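Local coordinates for protein TetR-family transcriptional regulator (Streptomyces coelicolor A3, PDB 2QIB) that probably binds regulatory DNA as a dimeric, all-helical transcription regulator, through a helix-turn-helix domain joined to a larger C-terminal domain, at residues V21-F26 against Q66-D71; R75-R80 against Y133-S138; S127-A132 against S155-A160. All blocks are in the same frame, centred on the assembly; numbering follows the deposited sequence.

Interaction 1 (V21-F26 against Q66-D71); sequences VALDLF and QRASDD
The one flat group in this contact is the guanidinium of Arg-67, and Leu-23 lies neither on its faces nor at its edges. Arg-67 NH2 instead donates to Gln-16 O, so the charged end is held by the helix that also carries Leu-23. What Leu-23 meets is the aliphatic part of the arginine: its CD2 methyl lies 3.9 Å from Arg-67 CD, the two side chains passing at a slant. Arginine suits this partly exposed place, since its methylenes pack like a hydrocarbon while the charge travels on to a polar partner. A bend at CG-CD (chi3 -75°) turns the guanidinium off the otherwise extended chain. The second branch of Leu-23, CD1, rests 4.0 Å from Ala-68 CB. With chi1 at -177° the leucine CG lies opposite the backbone N, and both methyls reach the other helix, where the small alanine lets them come close. A leucine of helix 11-28 thus straddles two residues of helix 57-75, packing the first helix of the predicted DNA-binding part onto the one leading out of it. Behind it, Phe-26 meets Tyr-61 edge-to-face, while Val-21 and Leu-25 cover helix 36-43 of the predicted helix-turn-helix; helix 57-75 packs Ser-69 against helix 119-140.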
loop_
_atom_site.group_PDB
_atom_site.type_symbol
_atom_site.label_atom_id
_atom_site.label_comp_id
_atom_site.label_asym_id
_atom_site.label_seq_id
_atom_site.Cartn_x
_atom_site.Cartn_y
_atom_site.Cartn_z
ATOM N N VAL A 21 -3.285 -29.062 2.789
ATOM C CA VAL A 21 -4.199 -29.202 1.679
ATOM C C VAL A 21 -4.979 -27.912 1.525
ATOM O O VAL A 21 -5.147 -27.390 0.409
ATOM C CB VAL A 21 -5.129 -30.391 1.930
ATOM C CG1 VAL A 21 -6.316 -30.374 0.970
ATOM C CG2 VAL A 21 -4.334 -31.709 1.832
ATOM N N ALA A 22 -5.479 -27.400 2.644
ATOM C CA ALA A 22 -6.197 -26.116 2.636
ATOM C C ALA A 22 -5.344 -24.996 2.085
ATOM O O ALA A 22 -5.808 -24.185 1.263
ATOM C CB ALA A 22 -6.684 -25.763 4.035
ATOM N N LEU A 23 -4.100 -24.923 2.554
ATOM C CA LEU A 23 -3.195 -23.887 2.071
ATOM C C LEU A 23 -2.986 -24.019 0.564
ATOM O O LEU A 23 -3.004 -23.014 -0.163
ATOM C CB LEU A 23 -1.859 -23.968 2.807
ATOM C CG LEU A 23 -0.898 -22.839 2.385
ATOM C CD1 LEU A 23 -1.565 -21.435 2.366
ATOM C CD2 LEU A 23 0.262 -22.854 3.329
ATOM N N ASP A 24 -2.826 -25.250 0.090
ATOM C CA ASP A 24 -2.664 -25.470 -1.350
ATOM C C ASP A 24 -3.855 -24.904 -2.162
ATOM O O ASP A 24 -3.681 -24.159 -3.117
ATOM C CB ASP A 24 -2.510 -26.960 -1.654
ATOM C CG ASP A 24 -2.302 -27.220 -3.143
ATOM O OD1 ASP A 24 -1.425 -26.580 -3.733
ATOM O OD2 ASP A 24 -3.025 -28.044 -3.727
ATOM N N LEU A 25 -5.068 -25.255 -1.750
ATOM C CA LEU A 25 -6.272 -24.832 -2.468
ATOM C C LEU A 25 -6.528 -23.340 -2.343
ATOM O O LEU A 25 -6.827 -22.694 -3.351
ATOM C CB LEU A 25 -7.495 -25.663 -2.048
ATOM C CG LEU A 25 -7.395 -27.165 -2.378
ATOM C CD1 LEU A 25 -8.747 -27.832 -2.067
ATOM C CD2 LEU A 25 -6.987 -27.395 -3.823
ATOM N N PHE A 26 -6.379 -22.802 -1.126
ATOM C CA PHE A 26 -6.562 -21.364 -0.894
ATOM C C PHE A 26 -5.444 -20.547 -1.547
ATOM O O PHE A 26 -5.577 -19.323 -1.707
ATOM C CB PHE A 26 -6.639 -21.050 0.591
ATOM C CG PHE A 26 -7.950 -21.458 1.238
ATOM C CD1 PHE A 26 -9.177 -21.002 0.716
ATOM C CD2 PHE A 26 -7.966 -22.247 2.390
ATOM C CE1 PHE A 26 -10.401 -21.352 1.353
ATOM C CE2 PHE A 26 -9.149 -22.601 3.017
ATOM C CZ PHE A 26 -10.384 -22.167 2.499
ATOM N N GLN A 66 -2.145 -18.706 8.810
ATOM C CA GLN A 66 -1.098 -18.746 9.840
ATOM C C GLN A 66 0.171 -19.441 9.352
ATOM O O GLN A 66 1.290 -18.942 9.541
ATOM C CB GLN A 66 -1.623 -19.433 11.106
ATOM C CG GLN A 66 -0.540 -19.634 12.198
ATOM C CD GLN A 66 -0.329 -18.362 12.994
ATOM O OE1 GLN A 66 0.738 -17.738 12.945
ATOM N NE2 GLN A 66 -1.359 -17.955 13.718
ATOM N N ARG A 67 0.014 -20.590 8.720
ATOM C CA ARG A 67 1.173 -21.269 8.167
ATOM C C ARG A 67 1.898 -20.417 7.105
ATOM O O ARG A 67 3.130 -20.288 7.114
ATOM C CB ARG A 67 0.765 -22.605 7.545
ATOM C CG ARG A 67 2.016 -23.405 7.181
ATOM C CD ARG A 67 1.753 -24.706 6.482
ATOM N NE ARG A 67 1.260 -25.713 7.423
ATOM C CZ ARG A 67 1.010 -26.964 7.082
ATOM N NH1 ARG A 67 1.201 -27.345 5.823
ATOM N NH2 ARG A 67 0.554 -27.834 7.989
ATOM N N ALA A 68 1.103 -19.856 6.192
ATOM C CA ALA A 68 1.632 -19.015 5.099
ATOM C C ALA A 68 2.334 -17.765 5.641
ATOM O O ALA A 68 3.424 -17.383 5.172
ATOM C CB ALA A 68 0.511 -18.602 4.206
ATOM N N SER A 69 1.701 -17.147 6.630
ATOM C CA SER A 69 2.233 -15.943 7.279
ATOM C C SER A 69 3.565 -16.229 7.977
ATOM O O SER A 69 4.520 -15.439 7.873
ATOM C CB SER A 69 1.181 -15.383 8.258
ATOM O OG SER A 69 0.063 -14.895 7.520
ATOM N N ASP A 70 3.647 -17.355 8.697
ATOM C CA ASP A 70 4.904 -17.784 9.307
ATOM C C ASP A 70 6.004 -18.013 8.289
ATOM O O ASP A 70 7.170 -17.646 8.523
ATOM C CB ASP A 70 4.705 -19.061 10.144
ATOM C CG ASP A 70 3.911 -18.794 11.411
ATOM O OD1 ASP A 70 3.807 -17.619 11.794
ATOM O OD2 ASP A 70 3.367 -19.746 12.012
ATOM N N ASP A 71 5.628 -18.632 7.173
ATOM C CA ASP A 71 6.559 -18.889 6.077
ATOM C C ASP A 71 7.137 -17.547 5.567
ATOM O O ASP A 71 8.386 -17.352 5.553
ATOM C CB ASP A 71 5.815 -19.677 4.989
ATOM C CG ASP A 71 6.629 -19.889 3.703
ATOM O OD1 ASP A 71 7.845 -19.601 3.632
ATOM O OD2 ASP A 71 6.012 -20.360 2.718
#

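Interaction 2 (R75-R80 against Y133-S138); sequences RFVEPR and YVQILS
Gln-135 reaches from helix 119-140 toward the loop that follows helix 57-75, in the all-helical C-terminal part of this TetR-family fold. Its CG stands beside its backbone N (chi1 -69°), which sets this methylene 3.8 Å from Phe-76 O and 4.0 Å from Phe-76 CB, while the phenylalanine ring leads away to Val-128 and Ala-132. A bend at chi2 (-51°) turns the amide along the loop, toward the waters. A glutamine fits here because its methylene packs on the Phe-76 backbone and CB while its carbonyl O serves the waters. One water sits 2.7 Å from Phe-76 O and 2.6 Å from Gln-135 OE1, and takes a weak bond from Glu-78 N, bridging loop backbone and helix. The carboxylate of Glu-78 turns the other way, to salt bridges with Arg-90 and Arg-94. Farther along, Arg-80 lays CD 3.5 Å from OG of Ser-138, a residue small enough to admit it, and the bend at chi3 (-60°) turns the guanidinium so that NH1 is 3.6 Å from that hydroxyl. A second water donates to Gln-135 OE1 at 2.9 Å, lies the same distance from Ser-138 OG, and receives a weak bond from Arg-80 NH1.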
loop_
_atom_site.group_PDB
_atom_site.type_symbol
_atom_site.label_atom_id
_atom_site.label_comp_id
_atom_site.label_asym_id
_atom_site.label_seq_id
_atom_site.Cartn_x
_atom_site.Cartn_y
_atom_site.Cartn_z
ATOM N N ARG A 75 10.976 -15.859 5.723
ATOM C CA ARG A 75 11.709 -15.508 4.506
ATOM C C ARG A 75 12.365 -14.144 4.607
ATOM O O ARG A 75 13.293 -13.865 3.866
ATOM C CB ARG A 75 10.816 -15.582 3.258
ATOM C CG ARG A 75 10.425 -17.035 2.878
ATOM C CD ARG A 75 9.587 -17.030 1.601
ATOM N NE ARG A 75 8.882 -18.295 1.439
ATOM C CZ ARG A 75 8.619 -18.884 0.274
ATOM N NH1 ARG A 75 9.057 -18.370 -0.880
ATOM N NH2 ARG A 75 7.914 -20.015 0.273
ATOM N N PHE A 76 11.884 -13.295 5.520
ATOM C CA PHE A 76 12.489 -11.952 5.715
ATOM C C PHE A 76 13.851 -11.970 6.424
ATOM O O PHE A 76 14.563 -10.956 6.436
ATOM C CB PHE A 76 11.549 -11.041 6.514
ATOM C CG PHE A 76 10.233 -10.750 5.830
ATOM C CD1 PHE A 76 10.094 -10.788 4.449
ATOM C CD2 PHE A 76 9.133 -10.418 6.604
ATOM C CE1 PHE A 76 8.868 -10.469 3.845
ATOM C CE2 PHE A 76 7.907 -10.114 6.012
ATOM C CZ PHE A 76 7.783 -10.149 4.633
ATOM N N VAL A 77 14.201 -13.106 7.034
ATOM C CA VAL A 77 15.401 -13.178 7.852
ATOM C C VAL A 77 16.587 -13.341 6.919
ATOM O O VAL A 77 16.596 -14.250 6.092
ATOM C CB VAL A 77 15.335 -14.339 8.878
ATOM C CG1 VAL A 77 16.651 -14.396 9.669
ATOM C CG2 VAL A 77 14.140 -14.129 9.827
ATOM N N GLU A 78 17.579 -12.459 7.061
ATOM C CA GLU A 78 18.725 -12.378 6.125
ATOM C C GLU A 78 19.941 -11.917 6.924
ATOM O O GLU A 78 19.826 -10.996 7.722
ATOM C CB GLU A 78 18.404 -11.353 5.017
ATOM C CG GLU A 78 19.516 -11.156 3.963
ATOM C CD GLU A 78 19.814 -12.413 3.128
ATOM O OE1 GLU A 78 18.925 -13.269 2.958
ATOM O OE2 GLU A 78 20.948 -12.535 2.596
ATOM N N PRO A 79 21.106 -12.591 6.762
ATOM C CA PRO A 79 22.304 -12.221 7.530
ATOM C C PRO A 79 22.697 -10.762 7.330
ATOM O O PRO A 79 22.566 -10.218 6.218
ATOM C CB PRO A 79 23.404 -13.124 6.944
ATOM C CG PRO A 79 22.679 -14.267 6.389
ATOM C CD PRO A 79 21.368 -13.722 5.863
ATOM N N ARG A 80 23.154 -10.134 8.413
ATOM C CA ARG A 80 23.588 -8.743 8.370
ATOM C C ARG A 80 25.041 -8.645 7.929
ATOM O O ARG A 80 25.939 -8.371 8.745
ATOM C CB ARG A 80 23.351 -8.064 9.713
ATOM C CG ARG A 80 21.890 -8.096 10.117
ATOM C CD ARG A 80 21.544 -7.141 11.252
ATOM N NE ARG A 80 22.273 -7.393 12.495
ATOM C CZ ARG A 80 22.027 -8.387 13.345
ATOM N NH1 ARG A 80 21.080 -9.289 13.102
ATOM N NH2 ARG A 80 22.748 -8.493 14.448
ATOM N N TYR A 133 9.035 -4.877 9.076
ATOM C CA TYR A 133 9.497 -3.664 9.746
ATOM C C TYR A 133 10.676 -3.953 10.713
ATOM O O TYR A 133 11.730 -3.294 10.662
ATOM C CB TYR A 133 8.290 -3.038 10.485
ATOM C CG TYR A 133 8.598 -1.761 11.223
ATOM C CD1 TYR A 133 8.817 -0.566 10.534
ATOM C CD2 TYR A 133 8.648 -1.745 12.619
ATOM C CE1 TYR A 133 9.088 0.630 11.217
ATOM C CE2 TYR A 133 8.934 -0.547 13.321
ATOM C CZ TYR A 133 9.122 0.624 12.604
ATOM O OH TYR A 133 9.425 1.810 13.280
ATOM N N VAL A 134 10.490 -4.944 11.581
ATOM C CA VAL A 134 11.520 -5.332 12.548
ATOM C C VAL A 134 12.838 -5.730 11.846
ATOM O O VAL A 134 13.939 -5.370 12.293
ATOM C CB VAL A 134 10.985 -6.453 13.463
ATOM C CG1 VAL A 134 12.161 -7.119 14.282
ATOM C CG2 VAL A 134 9.925 -5.860 14.414
ATOM N N GLN A 135 12.731 -6.497 10.771
ATOM C CA GLN A 135 13.947 -6.900 10.041
ATOM C C GLN A 135 14.659 -5.729 9.384
ATOM O O GLN A 135 15.885 -5.626 9.431
ATOM C CB GLN A 135 13.643 -7.992 9.015
ATOM C CG GLN A 135 13.281 -9.360 9.652
ATOM C CD GLN A 135 14.332 -9.816 10.705
ATOM O OE1 GLN A 135 15.520 -9.873 10.435
ATOM N NE2 GLN A 135 13.867 -10.114 11.916
ATOM N N ILE A 136 13.884 -4.830 8.768
ATOM C CA ILE A 136 14.502 -3.681 8.128
ATOM C C ILE A 136 15.220 -2.821 9.163
ATOM O O ILE A 136 16.351 -2.470 8.968
ATOM C CB ILE A 136 13.465 -2.850 7.374
ATOM C CG1 ILE A 136 12.966 -3.669 6.155
ATOM C CG2 ILE A 136 14.076 -1.480 6.968
ATOM C CD1 ILE A 136 11.651 -3.138 5.588
ATOM N N LEU A 137 14.590 -2.542 10.307
ATOM C CA LEU A 137 15.290 -1.776 11.335
ATOM C C LEU A 137 16.546 -2.468 11.853
ATOM O O LEU A 137 17.519 -1.803 12.150
ATOM C CB LEU A 137 14.378 -1.464 12.503
ATOM C CG LEU A 137 13.208 -0.514 12.197
ATOM C CD1 LEU A 137 12.487 -0.213 13.501
ATOM C CD2 LEU A 137 13.643 0.790 11.534
ATOM N N SER A 138 16.502 -3.789 11.975
ATOM C CA SER A 138 17.678 -4.554 12.422
ATOM C C SER A 138 18.861 -4.318 11.479
ATOM O O SER A 138 20.003 -4.075 11.898
ATOM C CB SER A 138 17.331 -6.045 12.476
ATOM O OG SER A 138 18.480 -6.808 12.859
HETATM O O HOH W 1 16.543 -9.939 8.027
HETATM O O HOH W 2 18.032 -9.443 11.836
#

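Interaction 3 (S127-A132 against S155-A160); sequences SVRQAA and SWISLA
Ile-157 projects from helix 147-168 and touches helix 119-140 with its long branch. Its CD1 methyl lies 3.7 Å from the backbone O of Arg-129 and 3.9 Å from Ala-132 CB, so it rests on residues one turn apart. CG1 stands beside the backbone N (chi1 -67°), and the nearly extended next bond (chi2 164°) carries CD1 fully across. The short branch, CG2, stays nearer its own helix and faces Arg-129 CG at 4.3 Å. Beta-branched isoleucine thus offers two methyls at different depths, and the small Ala-132 leaves the deeper one space to approach the backbone. The side chain of Arg-129 takes part through its CG; its polar end is engaged beyond the contact, NE in a salt bridge with Glu-161 and NH1 in another with Asp-126, and the chain is extended, consistent with these two bridges holding it. In TetR-family regulators the dimer interface is commonly a four-helix bundle, and helix 147-168 is consistent with that role: Ser-158 OG is hydrogen-bonded to Ser-162 OG of the second subunit, and Leu-159 packs on Ser-155 of that subunit. Within its own subunit, Trp-156 gives its NE1 proton to the backbone O of Leu-182 and meets Phe-186 edge-to-face.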
loop_
_atom_site.group_PDB
_atom_site.type_symbol
_atom_site.label_atom_id
_atom_site.label_comp_id
_atom_site.label_asym_id
_atom_site.label_seq_id
_atom_site.Cartn_x
_atom_site.Cartn_y
_atom_site.Cartn_z
ATOM N N SER A 127 0.827 -8.814 11.295
ATOM C CA SER A 127 1.990 -9.405 11.950
ATOM C C SER A 127 3.137 -9.618 10.941
ATOM O O SER A 127 4.310 -9.475 11.282
ATOM C CB SER A 127 1.628 -10.708 12.676
ATOM O OG SER A 127 1.483 -11.780 11.765
ATOM N N VAL A 128 2.781 -9.952 9.698
ATOM C CA VAL A 128 3.778 -10.062 8.606
ATOM C C VAL A 128 4.384 -8.670 8.283
ATOM O O VAL A 128 5.613 -8.530 8.174
ATOM C CB VAL A 128 3.194 -10.731 7.331
ATOM C CG1 VAL A 128 4.270 -10.855 6.240
ATOM C CG2 VAL A 128 2.600 -12.109 7.653
ATOM N N ARG A 129 3.529 -7.649 8.169
ATOM C CA ARG A 129 4.005 -6.287 7.931
ATOM C C ARG A 129 4.949 -5.849 9.045
ATOM O O ARG A 129 6.023 -5.282 8.779
ATOM C CB ARG A 129 2.833 -5.322 7.848
ATOM C CG ARG A 129 1.965 -5.565 6.638
ATOM C CD ARG A 129 0.733 -4.663 6.723
ATOM N NE ARG A 129 -0.055 -4.769 5.506
ATOM C CZ ARG A 129 -1.369 -4.797 5.478
ATOM N NH1 ARG A 129 -2.063 -4.776 6.631
ATOM N NH2 ARG A 129 -1.992 -4.908 4.310
ATOM N N GLN A 130 4.562 -6.126 10.290
ATOM C CA GLN A 130 5.437 -5.808 11.408
ATOM C C GLN A 130 6.761 -6.618 11.398
ATOM O O GLN A 130 7.809 -6.077 11.705
ATOM C CB GLN A 130 4.662 -5.992 12.729
ATOM C CG GLN A 130 5.521 -5.771 13.954
ATOM C CD GLN A 130 5.867 -4.307 14.182
ATOM O OE1 GLN A 130 5.310 -3.409 13.542
ATOM N NE2 GLN A 130 6.762 -4.057 15.132
ATOM N N ALA A 131 6.722 -7.898 11.025
ATOM C CA ALA A 131 7.940 -8.714 10.889
ATOM C C ALA A 131 8.905 -8.097 9.870
ATOM O O ALA A 131 10.127 -8.005 10.133
ATOM C CB ALA A 131 7.587 -10.134 10.469
ATOM N N ALA A 132 8.357 -7.618 8.744
ATOM C CA ALA A 132 9.190 -6.912 7.750
ATOM C C ALA A 132 9.836 -5.678 8.380
ATOM O O ALA A 132 11.063 -5.460 8.241
ATOM C CB ALA A 132 8.347 -6.499 6.509
ATOM N N SER A 155 5.881 2.919 4.848
ATOM C CA SER A 155 5.280 3.288 3.553
ATOM C C SER A 155 5.949 2.463 2.428
ATOM O O SER A 155 5.262 2.087 1.445
ATOM C CB SER A 155 5.369 4.798 3.266
ATOM O OG SER A 155 6.704 5.192 3.098
ATOM N N TRP A 156 7.225 2.110 2.613
ATOM C CA TRP A 156 7.906 1.230 1.647
ATOM C C TRP A 156 7.301 -0.173 1.676
ATOM O O TRP A 156 7.106 -0.784 0.636
ATOM C CB TRP A 156 9.401 1.141 1.880
ATOM C CG TRP A 156 10.056 0.260 0.848
ATOM C CD1 TRP A 156 10.510 0.605 -0.407
ATOM C CD2 TRP A 156 10.278 -1.142 0.987
ATOM N NE1 TRP A 156 11.047 -0.537 -1.046
ATOM C CE2 TRP A 156 10.883 -1.605 -0.212
ATOM C CE3 TRP A 156 10.003 -2.070 2.013
ATOM C CZ2 TRP A 156 11.245 -2.950 -0.389
ATOM C CZ3 TRP A 156 10.390 -3.425 1.823
ATOM C CH2 TRP A 156 10.977 -3.831 0.623
ATOM N N ILE A 157 7.034 -0.672 2.871
ATOM C CA ILE A 157 6.344 -1.983 3.023
ATOM C C ILE A 157 5.010 -1.955 2.261
ATOM O O ILE A 157 4.709 -2.873 1.515
ATOM C CB ILE A 157 6.155 -2.368 4.508
ATOM C CG1 ILE A 157 7.536 -2.643 5.143
ATOM C CG2 ILE A 157 5.194 -3.591 4.640
ATOM C CD1 ILE A 157 7.537 -2.647 6.687
ATOM N N SER A 158 4.234 -0.874 2.370
ATOM C CA SER A 158 2.988 -0.737 1.567
ATOM C C SER A 158 3.270 -0.719 0.059
ATOM O O SER A 158 2.515 -1.298 -0.739
ATOM C CB SER A 158 2.232 0.536 1.968
ATOM O OG SER A 158 1.885 0.493 3.370
ATOM N N LEU A 159 4.342 -0.028 -0.327
ATOM C CA LEU A 159 4.780 0.048 -1.724
ATOM C C LEU A 159 5.110 -1.377 -2.247
ATOM O O LEU A 159 4.764 -1.742 -3.399
ATOM C CB LEU A 159 6.041 0.938 -1.843
ATOM C CG LEU A 159 6.472 1.134 -3.295
ATOM C CD1 LEU A 159 5.448 2.051 -4.000
ATOM C CD2 LEU A 159 7.840 1.789 -3.287
ATOM N N ALA A 160 5.828 -2.146 -1.424
ATOM C CA ALA A 160 6.213 -3.513 -1.797
ATOM C C ALA A 160 4.999 -4.462 -1.918
ATOM O O ALA A 160 4.947 -5.298 -2.835
ATOM C CB ALA A 160 7.251 -4.076 -0.819
#

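In the fold
From the N terminus, interaction 1 closes first, bringing helix 57-75 back onto helix 11-28 around a loop that contains the helix-turn-helix region. It is complete before the others begin. Interaction 2 opens where helix 57-75 runs out, and closes on helix 119-140 after two intervening helices. Interaction 3 opens on that helix just before interaction 2 closes, and ends on helix 147-168, so the two cross and share helix 119-140. Ser-69 meeting Val-128 links interactions 1 and 3, while Ile-136 against Trp-156 links 2 and 3. Packing thus runs from the predicted DNA-binding part, through helices 57-75 and 119-140, to a helix touching the second subunit.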